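PDB 6F1S: CglIIR protein from Corynebacterium glutamicum, which probably acts as the NTP-hydrolysing, helicase-like motor subunit of the CglI restriction endonuclease, represented here by its C-terminal domain. Local coordinates for residues Ala34-Leu39 / Ser149-Val154; Ala56-Leu61 / Ala78-Phe83. All coordinates share one frame; numbering follows the deposited sequence.

Contact 1 (Ala34-Leu39 / Ser149-Val154)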
ATOM      1  N   ALA A  34      -3.253 -15.179  -3.790  1.00 27.49           N
ATOM      2  CA  ALA A  34      -3.276 -15.396  -2.347  1.00 26.05           C
ATOM      3  C   ALA A  34      -3.403 -14.085  -1.593  1.00 25.19           C
ATOM      4  O   ALA A  34      -4.161 -13.986  -0.632  1.00 23.92           O
ATOM      5  CB  ALA A  34      -2.026 -16.143  -1.896  1.00 25.81           C
ATOM      6  N   LEU A  35      -2.654 -13.076  -2.028  1.00 22.42           N
ATOM      7  CA  LEU A  35      -2.733 -11.774  -1.385  1.00 23.20           C
ATOM      8  C   LEU A  35      -4.091 -11.131  -1.665  1.00 23.02           C
ATOM      9  O   LEU A  35      -4.737 -10.618  -0.752  1.00 23.47           O
ATOM     10  CB  LEU A  35      -1.603 -10.860  -1.852  1.00 23.40           C
ATOM     11  CG  LEU A  35      -1.647  -9.476  -1.200  1.00 23.28           C
ATOM     12  CD1 LEU A  35      -1.446  -9.587   0.309  1.00 23.20           C
ATOM     13  CD2 LEU A  35      -0.627  -8.541  -1.829  1.00 22.39           C
ATOM     14  N   ASP A  36      -4.528 -11.184  -2.921  1.00 24.67           N
ATOM     15  CA  ASP A  36      -5.809 -10.597  -3.322  1.00 26.34           C
ATOM     16  C   ASP A  36      -6.977 -11.207  -2.543  1.00 25.43           C
ATOM     17  O   ASP A  36      -7.814 -10.487  -2.011  1.00 25.48           O
ATOM     18  CB  ASP A  36      -6.037 -10.770  -4.827  1.00 25.21           C
ATOM     19  CG  ASP A  36      -7.164  -9.901  -5.349  1.00 23.82           C
ATOM     20  OD1 ASP A  36      -7.233  -8.711  -4.968  1.00 21.97           O
ATOM     21  OD2 ASP A  36      -7.989 -10.412  -6.136  1.00 25.81           O
ATOM     22  N   LYS A  37      -7.019 -12.534  -2.476  1.00 26.81           N
ATOM     23  CA  LYS A  37      -8.022 -13.239  -1.681  1.00 28.65           C
ATOM     24  C   LYS A  37      -7.968 -12.788  -0.221  1.00 25.33           C
ATOM     25  O   LYS A  37      -8.998 -12.564   0.413  1.00 24.82           O
ATOM     26  CB  LYS A  37      -7.805 -14.752  -1.774  1.00 33.29           C
ATOM     27  CG  LYS A  37      -8.888 -15.599  -1.119  1.00 37.70           C
ATOM     28  CD  LYS A  37      -8.445 -17.056  -0.999  1.00 42.20           C
ATOM     29  CE  LYS A  37      -9.604 -17.979  -0.639  1.00 45.84           C
ATOM     30  NZ  LYS A  37     -10.568 -18.119  -1.768  1.00 49.19           N
ATOM     31  N   LYS A  38      -6.751 -12.653   0.293  1.00 23.98           N
ATOM     32  CA  LYS A  38      -6.517 -12.237   1.672  1.00 25.10           C
ATOM     33  C   LYS A  38      -7.007 -10.811   1.944  1.00 20.85           C
ATOM     34  O   LYS A  38      -7.737 -10.576   2.908  1.00 19.18           O
ATOM     35  CB  LYS A  38      -5.025 -12.360   2.000  1.00 27.91           C
ATOM     36  CG  LYS A  38      -4.558 -11.547   3.198  1.00 33.52           C
ATOM     37  CD  LYS A  38      -4.623 -12.341   4.495  1.00 39.76           C
ATOM     38  CE  LYS A  38      -3.747 -11.708   5.575  1.00 39.86           C
ATOM     39  NZ  LYS A  38      -2.304 -11.705   5.190  1.00 39.75           N
ATOM     40  N   LEU A  39      -6.612  -9.870   1.092  1.00 17.55           N
ATOM     41  CA  LEU A  39      -6.984  -8.469   1.278  1.00 16.79           C
ATOM     42  C   LEU A  39      -8.482  -8.247   1.065  1.00 16.10           C
ATOM     43  O   LEU A  39      -9.112  -7.484   1.799  1.00 15.82           O
ATOM     44  CB  LEU A  39      -6.174  -7.562   0.341  1.00 14.81           C
ATOM     45  CG  LEU A  39      -4.670  -7.456   0.630  1.00 14.92           C
ATOM     46  CD1 LEU A  39      -3.981  -6.526  -0.362  1.00 13.93           C
ATOM     47  CD2 LEU A  39      -4.420  -6.988   2.058  1.00 13.15           C
ATOM     48  N   SER A 149       1.188  -7.062 -12.671  1.00 27.97           N
ATOM     49  CA  SER A 149       0.126  -8.058 -12.715  1.00 28.14           C
ATOM     50  C   SER A 149      -1.253  -7.419 -12.798  1.00 29.65           C
ATOM     51  O   SER A 149      -1.435  -6.240 -12.490  1.00 30.69           O
ATOM     52  CB  SER A 149       0.193  -8.981 -11.495  1.00 28.10           C
ATOM     53  OG  SER A 149      -0.107  -8.284 -10.301  1.00 27.48           O
ATOM     54  N   ASP A 150      -2.214  -8.223 -13.234  1.00 31.22           N
ATOM     55  CA  ASP A 150      -3.607  -7.831 -13.285  1.00 30.78           C
ATOM     56  C   ASP A 150      -4.419  -8.928 -12.603  1.00 30.25           C
ATOM     57  O   ASP A 150      -4.493 -10.046 -13.104  1.00 30.13           O
ATOM     58  CB  ASP A 150      -4.066  -7.619 -14.734  1.00 32.15           C
ATOM     59  CG  ASP A 150      -5.508  -7.140 -14.831  1.00 33.28           C
ATOM     60  OD1 ASP A 150      -5.956  -6.400 -13.938  1.00 33.83           O
ATOM     61  OD2 ASP A 150      -6.201  -7.503 -15.800  1.00 35.39           O
ATOM     62  N   PRO A 151      -5.017  -8.623 -11.439  1.00 30.09           N
ATOM     63  CA  PRO A 151      -5.000  -7.318 -10.773  1.00 28.64           C
ATOM     64  C   PRO A 151      -3.703  -7.058 -10.019  1.00 26.40           C
ATOM     65  O   PRO A 151      -2.926  -7.984  -9.790  1.00 26.04           O
ATOM     66  CB  PRO A 151      -6.167  -7.420  -9.796  1.00 29.31           C
ATOM     67  CG  PRO A 151      -6.149  -8.863  -9.396  1.00 30.97           C
ATOM     68  CD  PRO A 151      -5.738  -9.630 -10.638  1.00 30.59           C
ATOM     69  N   ILE A 152      -3.483  -5.803  -9.643  1.00 24.31           N
ATOM     70  CA  ILE A 152      -2.341  -5.430  -8.822  1.00 21.60           C
ATOM     71  C   ILE A 152      -2.848  -4.715  -7.572  1.00 19.95           C
ATOM     72  O   ILE A 152      -3.936  -4.135  -7.576  1.00 19.61           O
ATOM     73  CB  ILE A 152      -1.351  -4.517  -9.601  1.00 25.04           C
ATOM     74  CG1 ILE A 152      -0.010  -4.391  -8.868  1.00 25.53           C
ATOM     75  CG2 ILE A 152      -1.954  -3.133  -9.849  1.00 24.30           C
ATOM     76  CD1 ILE A 152       0.798  -5.655  -8.827  1.00 25.16           C
ATOM     77  N   TRP A 153      -2.078  -4.787  -6.494  1.00 19.87           N
ATOM     78  CA  TRP A 153      -2.284  -3.924  -5.339  1.00 17.61           C
ATOM     79  C   TRP A 153      -1.078  -3.003  -5.240  1.00 18.55           C
ATOM     80  O   TRP A 153       0.062  -3.468  -5.308  1.00 18.79           O
ATOM     81  CB  TRP A 153      -2.440  -4.728  -4.048  1.00 15.51           C
ATOM     82  CG  TRP A 153      -3.771  -5.373  -3.851  1.00 15.09           C
ATOM     83  CD1 TRP A 153      -4.123  -6.641  -4.202  1.00 16.78           C
ATOM     84  CD2 TRP A 153      -4.929  -4.795  -3.226  1.00 15.25           C
ATOM     85  NE1 TRP A 153      -5.427  -6.889  -3.848  1.00 16.95           N
ATOM     86  CE2 TRP A 153      -5.944  -5.773  -3.246  1.00 15.68           C
ATOM     87  CE3 TRP A 153      -5.206  -3.544  -2.663  1.00 14.93           C
ATOM     88  CZ2 TRP A 153      -7.216  -5.544  -2.718  1.00 13.23           C
ATOM     89  CZ3 TRP A 153      -6.471  -3.317  -2.139  1.00 14.51           C
ATOM     90  CH2 TRP A 153      -7.459  -4.313  -2.172  1.00 14.63           C
ATOM     91  N   VAL A 154      -1.320  -1.705  -5.100  1.00 15.73           N
ATOM     92  CA  VAL A 154      -0.226  -0.746  -4.979  1.00 15.12           C
ATOM     93  C   VAL A 154      -0.191  -0.144  -3.571  1.00 14.74           C
ATOM     94  O   VAL A 154      -1.183   0.412  -3.103  1.00 17.97           O
ATOM     95  CB  VAL A 154      -0.346   0.378  -6.024  1.00 14.78           C
ATOM     96  CG1 VAL A 154       0.904   1.233  -6.021  1.00 13.53           C
ATOM     97  CG2 VAL A 154      -0.593  -0.206  -7.410  1.00 14.40           C
TER

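Contact 2 (Ala56-Leu61 / Ala78-Phe83)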
ATOM      1  N   ALA A  56       0.584  -7.748  11.710  1.00 27.40           N
ATOM      2  CA  ALA A  56      -0.304  -8.100  10.607  1.00 26.08           C
ATOM      3  C   ALA A  56       0.015  -7.254   9.381  1.00 25.70           C
ATOM      4  O   ALA A  56      -0.021  -7.742   8.252  1.00 26.78           O
ATOM      5  CB  ALA A  56      -1.757  -7.929  11.014  1.00 25.36           C
ATOM      6  N   ILE A  57       0.319  -5.983   9.619  1.00 24.34           N
ATOM      7  CA  ILE A  57       0.828  -5.089   8.587  1.00 25.99           C
ATOM      8  C   ILE A  57       2.089  -5.651   7.938  1.00 27.34           C
ATOM      9  O   ILE A  57       2.185  -5.718   6.708  1.00 26.83           O
ATOM     10  CB  ILE A  57       1.146  -3.693   9.162  1.00 27.45           C
ATOM     11  CG1 ILE A  57      -0.128  -2.869   9.300  1.00 27.76           C
ATOM     12  CG2 ILE A  57       2.110  -2.950   8.262  1.00 28.24           C
ATOM     13  CD1 ILE A  57      -0.663  -2.358   7.980  1.00 27.52           C
ATOM     14  N   ILE A  58       3.055  -6.039   8.772  1.00 27.78           N
ATOM     15  CA  ILE A  58       4.328  -6.567   8.285  1.00 28.01           C
ATOM     16  C   ILE A  58       4.098  -7.741   7.344  1.00 26.76           C
ATOM     17  O   ILE A  58       4.679  -7.815   6.262  1.00 25.65           O
ATOM     18  CB  ILE A  58       5.235  -7.046   9.433  1.00 29.44           C
ATOM     19  CG1 ILE A  58       5.524  -5.917  10.416  1.00 30.08           C
ATOM     20  CG2 ILE A  58       6.525  -7.619   8.879  1.00 30.40           C
ATOM     21  CD1 ILE A  58       6.223  -4.752   9.806  1.00 32.21           C
ATOM     22  N   THR A  59       3.240  -8.654   7.784  1.00 26.07           N
ATOM     23  CA  THR A  59       2.924  -9.870   7.044  1.00 26.03           C
ATOM     24  C   THR A  59       2.391  -9.546   5.656  1.00 25.42           C
ATOM     25  O   THR A  59       2.736 -10.209   4.676  1.00 27.19           O
ATOM     26  CB  THR A  59       1.891 -10.723   7.809  1.00 26.11           C
ATOM     27  OG1 THR A  59       2.407 -11.039   9.109  1.00 26.98           O
ATOM     28  CG2 THR A  59       1.580 -12.009   7.056  1.00 25.47           C
ATOM     29  N   ILE A  60       1.547  -8.522   5.585  1.00 22.79           N
ATOM     30  CA  ILE A  60       0.977  -8.066   4.323  1.00 21.77           C
ATOM     31  C   ILE A  60       2.056  -7.441   3.444  1.00 22.28           C
ATOM     32  O   ILE A  60       2.134  -7.718   2.246  1.00 23.82           O
ATOM     33  CB  ILE A  60      -0.159  -7.053   4.568  1.00 19.90           C
ATOM     34  CG1 ILE A  60      -1.383  -7.772   5.145  1.00 18.63           C
ATOM     35  CG2 ILE A  60      -0.506  -6.302   3.293  1.00 18.00           C
ATOM     36  CD1 ILE A  60      -2.437  -6.843   5.691  1.00 17.73           C
ATOM     37  N   LEU A  61       2.903  -6.617   4.053  1.00 21.65           N
ATOM     38  CA  LEU A  61       3.995  -5.977   3.333  1.00 23.66           C
ATOM     39  C   LEU A  61       4.978  -7.003   2.766  1.00 26.49           C
ATOM     40  O   LEU A  61       5.509  -6.816   1.670  1.00 28.35           O
ATOM     41  CB  LEU A  61       4.725  -4.984   4.248  1.00 24.30           C
ATOM     42  CG  LEU A  61       3.935  -3.724   4.635  1.00 23.86           C
ATOM     43  CD1 LEU A  61       4.705  -2.868   5.632  1.00 22.82           C
ATOM     44  CD2 LEU A  61       3.570  -2.905   3.405  1.00 21.15           C
ATOM     45  N   ALA A  78      11.112  -1.854   9.578  1.00 28.52           N
ATOM     46  CA  ALA A  78      11.977  -1.616  10.731  1.00 29.74           C
ATOM     47  C   ALA A  78      11.404  -0.521  11.631  1.00 28.81           C
ATOM     48  O   ALA A  78      11.396  -0.655  12.856  1.00 27.67           O
ATOM     49  CB  ALA A  78      13.384  -1.253  10.281  1.00 29.47           C
ATOM     50  N   ALA A  79      10.914   0.553  11.016  1.00 29.01           N
ATOM     51  CA  ALA A  79      10.293   1.646  11.760  1.00 30.89           C
ATOM     52  C   ALA A  79       9.081   1.166  12.549  1.00 32.11           C
ATOM     53  O   ALA A  79       8.872   1.578  13.688  1.00 32.42           O
ATOM     54  CB  ALA A  79       9.892   2.766  10.818  1.00 31.20           C
ATOM     55  N   LEU A  80       8.287   0.292  11.940  1.00 34.51           N
ATOM     56  CA  LEU A  80       7.098  -0.239  12.595  1.00 36.56           C
ATOM     57  C   LEU A  80       7.461  -1.081  13.813  1.00 37.91           C
ATOM     58  O   LEU A  80       6.777  -1.021  14.834  1.00 37.90           O
ATOM     59  CB  LEU A  80       6.269  -1.066  11.614  1.00 37.10           C
ATOM     60  CG  LEU A  80       5.715  -0.304  10.411  1.00 38.83           C
ATOM     61  CD1 LEU A  80       4.944  -1.249   9.516  1.00 38.50           C
ATOM     62  CD2 LEU A  80       4.840   0.863  10.852  1.00 38.91           C
ATOM     63  N   LEU A  81       8.535  -1.859  13.704  1.00 39.69           N
ATOM     64  CA  LEU A  81       9.000  -2.679  14.821  1.00 42.17           C
ATOM     65  C   LEU A  81       9.497  -1.806  15.974  1.00 44.32           C
ATOM     66  O   LEU A  81       9.315  -2.148  17.143  1.00 43.82           O
ATOM     67  CB  LEU A  81      10.103  -3.637  14.370  1.00 41.64           C
ATOM     68  CG  LEU A  81       9.683  -4.730  13.382  1.00 41.93           C
ATOM     69  CD1 LEU A  81      10.857  -5.638  13.045  1.00 42.16           C
ATOM     70  CD2 LEU A  81       8.518  -5.540  13.936  1.00 42.02           C
ATOM     71  N   ASP A  82      10.123  -0.680  15.639  1.00 45.76           N
ATOM     72  CA  ASP A  82      10.544   0.282  16.647  1.00 48.08           C
ATOM     73  C   ASP A  82       9.330   0.823  17.400  1.00 49.63           C
ATOM     74  O   ASP A  82       9.376   1.011  18.613  1.00 50.83           O
ATOM     75  CB  ASP A  82      11.335   1.428  16.013  1.00 48.49           C
ATOM     76  N   PHE A  83       8.242   1.060  16.676  1.00 50.60           N
ATOM     77  CA  PHE A  83       6.991   1.490  17.293  1.00 51.37           C
ATOM     78  C   PHE A  83       6.422   0.428  18.225  1.00 53.01           C
ATOM     79  O   PHE A  83       5.822   0.751  19.246  1.00 53.25           O
ATOM     80  CB  PHE A  83       5.961   1.844  16.227  1.00 50.37           C
ATOM     81  CG  PHE A  83       6.194   3.173  15.585  1.00 50.35           C
ATOM     82  CD1 PHE A  83       6.511   4.276  16.352  1.00 50.79           C
ATOM     83  CD2 PHE A  83       6.111   3.318  14.212  1.00 49.83           C
ATOM     84  CE1 PHE A  83       6.728   5.506  15.760  1.00 51.03           C
ATOM     85  CE2 PHE A  83       6.331   4.540  13.617  1.00 49.48           C
ATOM     86  CZ  PHE A  83       6.640   5.636  14.392  1.00 49.86           C
TER

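Contact 1 (Ala34-Leu39 / Ser149-Val154)
Helix 32-46 is laid against the mixed beta sheet of this domain, and Asp36 and Leu39 on that helix meet the indole of Trp153, near the start of strand 152-158, one at its edge and the other over a face. The two grips differ in kind. At the edge of the indole, Trp153 NE1 gives its hydrogen to Asp36 OD1 across 2.8 Å, with an N-H...O angle of 149°. The carboxylate receives it on the anti lone pair of OD1, the side turned from OD2, and the oxygen lies 20° out of the ring plane. Asp36 is brought there by a first torsion of -166°, which swings CG opposite the backbone N and lets the carboxylate reach the indole N-H from the flank of the helix. Over one face of the indole sits Leu39 CD1, 3.5 Å from the centroid of the five-membered ring and almost on its normal, a CH-pi contact. Leu39 CB adds a looser touch at 3.8 Å from Trp153 CZ2. Tryptophan suits the place because it offers both a broad apolar face for leucine and an N-H for aspartate. Before the strand, the cis-linked Pro151 brings its CG to 4.1 Å from Asp36 OD2, and Ser149 OG bonds back to Pro151 O at 2.9 Å. Asp36 OD1 has a second partner in Arg131 NE, a salt bridge that should steady the carboxylate's negative charge. Arg131 belongs to strand 126-132, which pairs with strand 152-158 and also sets Leu129 against Trp153, while Leu40 of helix 32-46 touches the indole as well.

Contact 2 (Ala56-Leu61 / Ala78-Phe83)
Leu61 N bonds to Ile57 O at 2.9 Å, a backbone link of one helical turn that sets the side chains of Ile57 and Leu61 above one another on the same flank of helix 54-61. Ile58 stands beside them, and the three together present an apolar surface to helix 73-86. The side chain that meets it is Leu80. Its first torsion of -62° puts CG beside the backbone N, and the next bond carries CD1 on in an extended line from CA, so this methyl reaches furthest across the gap. Leu80 CD1 comes to 3.5 Å from Ile57 CG2, where the two side chains lie roughly perpendicular. The same methyl lies 3.7 Å from Ile58 CD1, here with the two side chains running alongside in opposing senses, and the tip of Ile58 also nears Leu80 CB at 4.1 Å. Leu61 CD1 closes the group from one turn further on, at a looser 4.2 Å from Leu80 CD1. This is an antiparallel helix pair: the short axes run at 169° to each other and approach to 10.7 Å, a separation wide enough for branched side chains to fill from both helices. Isoleucine suits such a place because branching at CB gives it two apolar arms close to the backbone. Ile57 meets Leu80 with CG2, and its side chain also touches Ala92 of strand 92-100 and Leu127 of strand 126-132. Leu61 likewise packs on Leu127, and on Leu73, Phe76 and Lys77 of helix 73-86. Ile58 lies nearer the surface beside Lys77, whereas Leu80 is buried and rests additionally on Pro125, just ahead of strand 126-132.

In the fold
The centres of the two contacts lie about 19 Å apart. Along the chain the order is 34-39, 56-61, 78-83, 149-154, so both segments of contact 2 fall between the two segments of contact 1. Strand 126-132 serves both: its alternate residues Leu127, Leu129 and Arg131 meet helix 54-61 towards one end and Trp153 towards the other, which places helices 32-46 and 54-61 over the same face of the sheet. Helices 32-46 and 54-61 touch directly where Leu39 CD2 approaches Ile60 CD1 at 4.1 Å. Contact 1 thus ties an early helix to the last strand, while contact 2 joins helix 73-86 to helix 54-61 in this C-terminal domain.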